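PDB 3A5V: alpha-galactosidase from Umbelopsis vinacea, which is a tetrameric, N-glycosylated family 27 glycoside hydrolase that cleaves terminal alpha-galactosidic bonds, probably in galacto-oligosaccharides and related glycoconjugates. Local coordinates for residues Asn321-Ile326 and Leu387-Ser393. Sequence-based numbering, arbitrary orientation.
With NAG (2-acetamido-2-deoxy-beta-D-glucopyranose), chain D; NAG (2-acetamido-2-deoxy-beta-D-glucopyranose), chain B.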
ATOM      1  N   ASN A 321      29.524   1.093  29.313  1.00 21.47           N
ATOM      2  CA  ASN A 321      30.040   2.074  28.371  1.00 21.84           C
ATOM      3  C   ASN A 321      30.887   1.462  27.242  1.00 20.72           C
ATOM      4  O   ASN A 321      31.769   2.124  26.696  1.00 21.87           O
ATOM      5  CB  ASN A 321      30.822   3.160  29.142  1.00 23.05           C
ATOM      6  CG  ASN A 321      30.815   4.496  28.451  1.00 26.53           C
ATOM      7  OD1 ASN A 321      29.877   4.838  27.731  1.00 32.33           O
ATOM      8  ND2 ASN A 321      31.875   5.274  28.669  1.00 31.69           N
ATOM      9  N   THR A 322      30.645   0.199  26.899  1.00 18.03           N
ATOM     10  CA  THR A 322      31.374  -0.413  25.788  1.00 16.30           C
ATOM     11  C   THR A 322      30.492  -0.386  24.526  1.00 15.46           C
ATOM     12  O   THR A 322      29.316  -0.015  24.604  1.00 14.86           O
ATOM     13  CB  THR A 322      31.885  -1.833  26.125  1.00 15.99           C
ATOM     14  OG1 THR A 322      30.772  -2.691  26.402  1.00 15.94           O
ATOM     15  CG2 THR A 322      32.844  -1.799  27.366  1.00 15.89           C
ATOM     16  N   GLN A 323      31.070  -0.743  23.378  1.00 14.44           N
ATOM     17  CA  GLN A 323      30.362  -0.628  22.086  1.00 14.18           C
ATOM     18  C   GLN A 323      30.636  -1.845  21.243  1.00 13.75           C
ATOM     19  O   GLN A 323      31.777  -2.317  21.189  1.00 13.88           O
ATOM     20  CB  GLN A 323      30.842   0.610  21.314  1.00 13.67           C
ATOM     21  CG  GLN A 323      29.893   1.122  20.183  1.00 12.83           C
ATOM     22  CD  GLN A 323      28.694   1.908  20.721  1.00 13.65           C
ATOM     23  OE1 GLN A 323      28.579   2.142  21.921  1.00 13.57           O
ATOM     24  NE2 GLN A 323      27.786   2.288  19.834  1.00 11.67           N
ATOM     25  N   VAL A 324      29.609  -2.348  20.566  1.00 12.89           N
ATOM     26  CA  VAL A 324      29.844  -3.381  19.556  1.00 12.44           C
ATOM     27  C   VAL A 324      29.920  -2.689  18.191  1.00 12.37           C
ATOM     28  O   VAL A 324      29.148  -1.766  17.912  1.00 13.16           O
ATOM     29  CB  VAL A 324      28.792  -4.544  19.594  1.00 12.29           C
ATOM     30  CG1 VAL A 324      27.387  -4.047  19.207  1.00 11.09           C
ATOM     31  CG2 VAL A 324      29.227  -5.701  18.665  1.00 12.29           C
ATOM     32  N   VAL A 325      30.885  -3.098  17.376  1.00 12.01           N
ATOM     33  CA  VAL A 325      31.060  -2.555  16.029  1.00 12.07           C
ATOM     34  C   VAL A 325      31.237  -3.710  15.065  1.00 12.06           C
ATOM     35  O   VAL A 325      32.033  -4.619  15.313  1.00 12.32           O
ATOM     36  CB  VAL A 325      32.243  -1.539  15.939  1.00 11.90           C
ATOM     37  CG1 VAL A 325      32.497  -1.087  14.487  1.00 12.06           C
ATOM     38  CG2 VAL A 325      31.946  -0.308  16.818  1.00 10.70           C
ATOM     39  N   ILE A 326      30.475  -3.686  13.974  1.00 11.93           N
ATOM     40  CA  ILE A 326      30.586  -4.723  12.941  1.00 11.92           C
ATOM     41  C   ILE A 326      30.854  -4.127  11.566  1.00 11.99           C
ATOM     42  O   ILE A 326      30.076  -3.290  11.074  1.00 11.62           O
ATOM     43  CB  ILE A 326      29.303  -5.599  12.849  1.00 12.11           C
ATOM     44  CG1 ILE A 326      28.947  -6.174  14.227  1.00 13.52           C
ATOM     45  CG2 ILE A 326      29.486  -6.720  11.814  1.00 11.76           C
ATOM     46  CD1 ILE A 326      27.487  -6.380  14.443  1.00 17.64           C
ATOM     47  N   LEU A 387      33.826  -8.583  13.871  1.00 11.57           N
ATOM     48  CA  LEU A 387      32.986  -8.278  15.021  1.00 11.15           C
ATOM     49  C   LEU A 387      33.888  -7.758  16.133  1.00 11.71           C
ATOM     50  O   LEU A 387      34.753  -8.503  16.640  1.00 12.28           O
ATOM     51  CB  LEU A 387      32.239  -9.542  15.495  1.00 10.60           C
ATOM     52  CG  LEU A 387      31.486  -9.421  16.830  1.00 11.31           C
ATOM     53  CD1 LEU A 387      30.431  -8.315  16.780  1.00  9.23           C
ATOM     54  CD2 LEU A 387      30.853 -10.747  17.251  1.00 10.83           C
ATOM     55  N   LEU A 388      33.682  -6.498  16.512  1.00 10.80           N
ATOM     56  CA  LEU A 388      34.595  -5.800  17.408  1.00 11.70           C
ATOM     57  C   LEU A 388      33.884  -5.338  18.654  1.00 12.48           C
ATOM     58  O   LEU A 388      32.694  -4.960  18.604  1.00 12.60           O
ATOM     59  CB  LEU A 388      35.205  -4.557  16.719  1.00 11.90           C
ATOM     60  CG  LEU A 388      35.785  -4.763  15.312  1.00 11.90           C
ATOM     61  CD1 LEU A 388      36.177  -3.409  14.694  1.00  8.48           C
ATOM     62  CD2 LEU A 388      36.976  -5.744  15.338  1.00 11.06           C
ATOM     63  N   LYS A 389      34.618  -5.353  19.767  1.00 12.86           N
ATOM     64  CA  LYS A 389      34.175  -4.677  20.979  1.00 13.54           C
ATOM     65  C   LYS A 389      35.152  -3.569  21.366  1.00 13.59           C
ATOM     66  O   LYS A 389      36.351  -3.815  21.545  1.00 13.56           O
ATOM     67  CB  LYS A 389      34.015  -5.672  22.138  1.00 13.85           C
ATOM     68  CG  LYS A 389      33.461  -5.023  23.424  1.00 14.15           C
ATOM     69  CD  LYS A 389      33.405  -6.045  24.550  1.00 14.83           C
ATOM     70  CE  LYS A 389      32.930  -5.422  25.862  1.00 15.34           C
ATOM     71  NZ  LYS A 389      32.870  -6.475  26.903  1.00 14.69           N
ATOM     72  N   PHE A 390      34.619  -2.355  21.484  1.00 14.00           N
ATOM     73  CA  PHE A 390      35.377  -1.195  21.954  1.00 14.19           C
ATOM     74  C   PHE A 390      35.237  -1.160  23.461  1.00 14.75           C
ATOM     75  O   PHE A 390      34.113  -1.169  23.976  1.00 14.41           O
ATOM     76  CB  PHE A 390      34.832   0.100  21.325  1.00 13.59           C
ATOM     77  CG  PHE A 390      35.324   0.348  19.910  1.00 13.12           C
ATOM     78  CD1 PHE A 390      34.991  -0.524  18.875  1.00 13.77           C
ATOM     79  CD2 PHE A 390      36.115   1.455  19.627  1.00 12.80           C
ATOM     80  CE1 PHE A 390      35.461  -0.305  17.545  1.00 14.51           C
ATOM     81  CE2 PHE A 390      36.581   1.697  18.329  1.00 15.66           C
ATOM     82  CZ  PHE A 390      36.263   0.808  17.278  1.00 13.71           C
ATOM     83  N   MET A 391      36.370  -1.133  24.166  1.00 15.54           N
ATOM     84  CA  MET A 391      36.375  -1.306  25.623  1.00 16.65           C
ATOM     85  C   MET A 391      36.055  -0.017  26.379  1.00 17.49           C
ATOM     86  O   MET A 391      35.924  -0.007  27.599  1.00 17.36           O
ATOM     87  CB  MET A 391      37.704  -1.924  26.090  1.00 17.22           C
ATOM     88  CG  MET A 391      38.007  -3.267  25.449  1.00 19.13           C
ATOM     89  SD  MET A 391      36.784  -4.563  25.799  1.00 23.75           S
ATOM     90  CE  MET A 391      37.187  -4.900  27.505  1.00 27.05           C
ATOM     91  N   ASP A 392      35.899   1.066  25.623  1.00 17.81           N
ATOM     92  CA  ASP A 392      35.477   2.342  26.165  1.00 18.54           C
ATOM     93  C   ASP A 392      34.761   3.102  25.046  1.00 18.19           C
ATOM     94  O   ASP A 392      34.667   2.624  23.905  1.00 17.74           O
ATOM     95  CB  ASP A 392      36.688   3.138  26.692  1.00 19.09           C
ATOM     96  CG  ASP A 392      36.324   4.104  27.849  1.00 23.13           C
ATOM     97  OD1 ASP A 392      35.165   4.565  27.943  1.00 24.60           O
ATOM     98  OD2 ASP A 392      37.209   4.392  28.681  1.00 28.84           O
ATOM     99  N   SER A 393      34.247   4.276  25.391  1.00 17.99           N
ATOM    100  CA  SER A 393      33.479   5.113  24.480  1.00 18.15           C
ATOM    101  C   SER A 393      34.245   6.394  24.166  1.00 18.15           C
ATOM    102  O   SER A 393      34.974   6.912  25.014  1.00 18.27           O
ATOM    103  CB  SER A 393      32.152   5.478  25.146  1.00 17.54           C
ATOM    104  OG  SER A 393      31.429   6.400  24.359  1.00 19.40           O
TER
HETATM  105  C1  NAG D   2      41.113   4.279  29.742  1.00 31.63           C
HETATM  106  C2  NAG D   2      40.207   3.825  30.893  1.00 33.93           C
HETATM  107  C3  NAG D   2      39.558   5.004  31.624  1.00 37.70           C
HETATM  108  C4  NAG D   2      40.515   6.186  31.853  1.00 40.81           C
HETATM  109  C5  NAG D   2      41.386   6.455  30.615  1.00 39.67           C
HETATM  110  C6  NAG D   2      42.445   7.532  30.864  1.00 39.78           C
HETATM  111  C7  NAG D   2      39.169   1.627  30.597  1.00 30.14           C
HETATM  112  C8  NAG D   2      37.989   0.866  30.056  1.00 30.22           C
HETATM  113  N2  NAG D   2      39.138   2.947  30.444  1.00 31.18           N
HETATM  114  O3  NAG D   2      39.036   4.528  32.853  1.00 37.70           O
HETATM  115  O4  NAG D   2      39.759   7.344  32.152  1.00 47.47           O
HETATM  116  O5  NAG D   2      42.025   5.256  30.198  1.00 35.06           O
HETATM  117  O6  NAG D   2      43.515   6.993  31.622  1.00 41.05           O
HETATM  118  O7  NAG D   2      40.097   1.021  31.128  1.00 29.68           O
HETATM  119  C1  NAG B   1      43.771   2.178  25.669  1.00 21.34           C
HETATM  120  C2  NAG B   1      44.323   3.407  26.414  1.00 23.11           C
HETATM  121  C3  NAG B   1      43.799   3.458  27.853  1.00 24.14           C
HETATM  122  C4  NAG B   1      42.272   3.361  27.874  1.00 23.09           C
HETATM  123  C5  NAG B   1      41.800   2.173  27.016  1.00 20.48           C
HETATM  124  C6  NAG B   1      40.272   2.126  26.934  1.00 18.47           C
HETATM  125  C7  NAG B   1      46.469   4.483  25.987  1.00 27.09           C
HETATM  126  C8  NAG B   1      47.955   4.305  25.827  1.00 27.88           C
HETATM  127  N2  NAG B   1      45.780   3.421  26.403  1.00 25.17           N
HETATM  128  O3  NAG B   1      44.206   4.657  28.479  1.00 26.17           O
HETATM  129  O4  NAG B   1      41.826   3.148  29.201  1.00 27.34           O
HETATM  130  O5  NAG B   1      42.353   2.240  25.723  1.00 19.76           O
HETATM  131  O6  NAG B   1      39.849   0.953  26.282  1.00 18.16           O
HETATM  132  O7  NAG B   1      45.945   5.584  25.760  1.00 28.67           O
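Gln323 pairs with Phe390, and Val325 with Leu388, through reciprocal backbone hydrogen bonds that join two antiparallel strands of the C-terminal beta sandwich of this galactosidase. Gln323 N reaches Phe390 O at 3.1 Å, and Leu388 N meets Val325 O at 2.8 Å. Between these hydrogen-bonded pairs sits the non-hydrogen-bonded pair Val324 and Lys389, where Val324 CA brings its hydrogen to Leu388 O.

The side chains of Val325, Leu388 and Phe390 share one face of the sheet. Val325 CG2 approaches the CD1–CE1 side of the Phe390 ring obliquely, 3.6 Å from CE1, while Trp341 packs edge-to-face with the same ring. On the other face, Leu387 CD1 rests against both Val324 CG2, tight at 3.4 Å, and Ile326 CG1. Leu387 CG stands anti to the backbone N (chi1 171°), which helps carry CD1 across to the neighbouring strand. Thr259 of helix 251-263 in the catalytic barrel touches both Leu387 and Ile326, so this face meets the barrel here.

Farther along that face, the fully extended Lys389 passes Thr322, its CE 3.5 Å from Thr322 OG1. The hydroxyl is hydrogen-bonded to Ala319 O, and Lys389 NZ to a bound polyether, probably from the crystallisation liquor.

Beyond Phe390, where its strand ends, Asn321 lays its amide against Ser393 CB, with OD1 and ND2 each 3.5 Å from that carbon. Asp392 uses both carboxylate oxygens: OD1 takes Ser393 N on its anti side, which helps fix the turn of the group, and OD2 faces the glycan attached to the protein. There the acetamido N2 of the chain D NAG donates to Asp392 OD2 at 3.0 Å, with an N-H...O angle of 161°.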